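Local coordinates for protein short-chain dehydrogenase/reductase SDR (Paraburkholderia phymatum, PDB 5VA8) that binds NADP and probably catalyses an NADP-dependent oxidation or reduction, as a member of the short-chain dehydrogenase/reductase family, at residues Glu216-Arg221 and Arg228-Pro233. Residues are numbered along the deposited sequence; the frame is centred on the assembly and turned at random.
With TCE (3,3',3''-phosphanetriyltripropanoic acid), chain F.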
loop_
_atom_site.group_PDB
_atom_site.type_symbol
_atom_site.label_atom_id
_atom_site.label_comp_id
_atom_site.label_asym_id
_atom_site.label_seq_id
_atom_site.Cartn_x
_atom_site.Cartn_y
_atom_site.Cartn_z
ATOM N N GLU A 216 -9.071 29.007 16.683
ATOM C CA GLU A 216 -10.170 28.541 15.848
ATOM C C GLU A 216 -9.662 27.660 14.712
ATOM O O GLU A 216 -10.241 26.604 14.428
ATOM C CB GLU A 216 -10.958 29.733 15.302
ATOM C CG GLU A 216 -12.186 29.336 14.514
ATOM C CD GLU A 216 -13.161 28.498 15.327
ATOM O OE1 GLU A 216 -13.222 28.666 16.568
ATOM O OE2 GLU A 216 -13.863 27.663 14.717
ATOM N N ALA A 217 -8.574 28.073 14.059
ATOM C CA ALA A 217 -8.013 27.262 12.988
ATOM C C ALA A 217 -7.576 25.902 13.513
ATOM O O ALA A 217 -7.760 24.882 12.838
ATOM C CB ALA A 217 -6.838 27.991 12.334
ATOM N N ARG A 218 -6.995 25.870 14.719
ATOM C CA ARG A 218 -6.600 24.597 15.326
ATOM C C ARG A 218 -7.818 23.737 15.626
ATOM O O ARG A 218 -7.821 22.528 15.358
ATOM C CB ARG A 218 -5.817 24.837 16.618
ATOM C CG ARG A 218 -4.446 25.434 16.454
ATOM C CD ARG A 218 -3.876 25.803 17.814
ATOM N NE ARG A 218 -3.700 24.627 18.656
ATOM C CZ ARG A 218 -2.526 24.051 18.896
ATOM N NH1 ARG A 218 -1.412 24.551 18.366
ATOM N NH2 ARG A 218 -2.462 22.977 19.674
ATOM N N LYS A 219 -8.850 24.351 16.215
ATOM C CA LYS A 219 -10.082 23.635 16.534
ATOM C C LYS A 219 -10.707 23.028 15.286
ATOM O O LYS A 219 -11.136 21.869 15.298
ATOM C CB LYS A 219 -11.072 24.582 17.224
ATOM N N GLN A 220 -10.767 23.796 14.196
ATOM C CA GLN A 220 -11.377 23.289 12.972
ATOM C C GLN A 220 -10.577 22.131 12.397
ATOM O O GLN A 220 -11.152 21.167 11.879
ATOM C CB GLN A 220 -11.520 24.421 11.955
ATOM C CG GLN A 220 -12.509 25.481 12.407
ATOM C CD GLN A 220 -12.662 26.613 11.410
ATOM O OE1 GLN A 220 -12.152 26.547 10.288
ATOM N NE2 GLN A 220 -13.359 27.666 11.818
ATOM N N ARG A 221 -9.247 22.197 12.491
ATOM C CA ARG A 221 -8.423 21.090 12.017
ATOM C C ARG A 221 -8.624 19.843 12.872
ATOM O O ARG A 221 -8.734 18.733 12.337
ATOM C CB ARG A 221 -6.956 21.501 12.007
ATOM C CG ARG A 221 -6.010 20.360 11.701
ATOM C CD ARG A 221 -6.234 19.785 10.310
ATOM N NE ARG A 221 -5.397 18.606 10.110
ATOM C CZ ARG A 221 -4.106 18.657 9.799
ATOM N NH1 ARG A 221 -3.502 19.832 9.635
ATOM N NH2 ARG A 221 -3.413 17.537 9.651
ATOM N N ARG A 228 -9.936 13.302 16.926
ATOM C CA ARG A 228 -10.455 14.594 17.384
ATOM C C ARG A 228 -9.469 15.351 18.264
ATOM O O ARG A 228 -9.874 16.218 19.051
ATOM C CB ARG A 228 -11.788 14.435 18.124
ATOM C CG ARG A 228 -12.904 13.876 17.272
ATOM C CD ARG A 228 -13.304 14.835 16.167
ATOM N NE ARG A 228 -14.590 14.462 15.581
ATOM C CZ ARG A 228 -14.724 13.790 14.443
ATOM N NH1 ARG A 228 -13.650 13.416 13.760
ATOM N NH2 ARG A 228 -15.933 13.492 13.989
ATOM N N ARG A 229 -8.179 15.053 18.135
ATOM C CA ARG A 229 -7.143 15.761 18.871
ATOM C C ARG A 229 -5.869 15.715 18.044
ATOM O O ARG A 229 -5.785 14.994 17.047
ATOM C CB ARG A 229 -6.918 15.147 20.259
ATOM C CG ARG A 229 -6.446 13.676 20.230
ATOM C CD ARG A 229 -6.084 13.244 21.636
ATOM N NE ARG A 229 -5.621 11.863 21.781
ATOM C CZ ARG A 229 -4.354 11.472 21.656
ATOM N NH1 ARG A 229 -3.412 12.351 21.319
ATOM N NH2 ARG A 229 -4.024 10.194 21.845
ATOM N N PHE A 230 -4.874 16.495 18.468
ATOM C CA PHE A 230 -3.517 16.375 17.944
ATOM C C PHE A 230 -2.731 15.355 18.766
ATOM O O PHE A 230 -3.083 15.037 19.906
ATOM C CB PHE A 230 -2.780 17.721 17.981
ATOM C CG PHE A 230 -3.423 18.811 17.153
ATOM C CD1 PHE A 230 -4.287 18.509 16.109
ATOM C CD2 PHE A 230 -3.142 20.147 17.421
ATOM C CE1 PHE A 230 -4.867 19.525 15.351
ATOM C CE2 PHE A 230 -3.727 21.177 16.665
ATOM C CZ PHE A 230 -4.585 20.859 15.630
ATOM N N GLY A 231 -1.644 14.849 18.175
ATOM C CA GLY A 231 -0.767 13.954 18.898
ATOM C C GLY A 231 0.119 14.690 19.897
ATOM O O GLY A 231 0.388 15.886 19.778
ATOM N N THR A 232 0.591 13.943 20.916
ATOM C CA THR A 232 1.492 14.521 21.912
ATOM C C THR A 232 2.913 14.018 21.695
ATOM O O THR A 232 3.104 12.855 21.325
ATOM C CB THR A 232 1.065 14.170 23.346
ATOM O OG1 THR A 232 1.276 12.767 23.585
ATOM C CG2 THR A 232 -0.393 14.504 23.574
ATOM N N PRO A 233 3.934 14.851 21.912
ATOM C CA PRO A 233 5.302 14.320 21.826
ATOM C C PRO A 233 5.548 13.169 22.778
ATOM O O PRO A 233 6.330 12.270 22.447
ATOM C CB PRO A 233 6.177 15.538 22.160
ATOM C CG PRO A 233 5.349 16.699 21.770
ATOM C CD PRO A 233 3.920 16.311 22.090
HETATM O O16 TCE F . 7.666 17.826 6.636
HETATM C C14 TCE F . 6.556 17.332 6.976
HETATM O O15 TCE F . 6.035 16.414 6.300
HETATM C C5 TCE F . 5.832 17.879 8.205
HETATM C C2 TCE F . 4.397 17.361 8.189
HETATM P P TCE F . 3.588 17.764 9.810
HETATM C C3 TCE F . 3.991 19.474 10.364
HETATM C C6 TCE F . 3.306 20.339 9.315
HETATM C C8 TCE F . 3.678 21.779 9.601
HETATM O O10 TCE F . 2.754 22.619 9.698
HETATM O O9 TCE F . 4.887 22.108 9.748
HETATM C C1 TCE F . 1.772 17.499 9.653
HETATM C C4 TCE F . 1.555 16.035 9.286
HETATM C C11 TCE F . 0.064 15.839 9.076
HETATM O O12 TCE F . -0.411 14.698 8.833
HETATM O O13 TCE F . -0.687 16.847 9.156
#
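With CG of F230 anti to its carbonyl carbon and beside the backbone N (chi1 -61°), the phenyl ring reaches from the loop to helix 214-222 and meets R218 and R221, three residues apart on that helix. R218 has its CG in the like position (chi1 -69°), and a bend at chi3 carries its guanidinium over to the rim of the ring. There the ring edge meets one face of the guanidinium: NH2 of R218 is 3.7 Å from CD2 of F230, and CE2 sits above the same face, off toward its margin. The two planes are 64° apart, so this is no flat stack.

Phenylalanine suits the place because it buries a broad apolar surface, packing on I193, I199 and I225 as well as on R221, whose CG lies 3.9 Å from CE1 of F230. CZ of F230 also approaches O of R218 obliquely, at 3.7 Å. Arginine serves both helix positions by pairing a carbon chain that can pack with a charged end that can go on to an anion. Past the ring, R218 NH2 forms a salt bridge with D195, which, with the ring against one face, would limit the turning of the guanidinium. R221 turns at chi2 instead, and its NH2 gives a hydrogen bond of 2.9 Å to O13 of the bound phosphine tricarboxylate, whose carboxylate carbon lies at the guanidinium edge. S148, S149, S161 and R165 also hydrogen-bond this ligand. The R221 side chain is about 7 Å from the bound NADP, so the pocket adjoins the cofactor.

No hydrogen bond joins the two segments directly. T232 caps helix 233-243. Helix 197-210, which follows strand 184-191 of the parallel Rossmann sheet in the chain, packs against both segments, F203 touching R218 and R221.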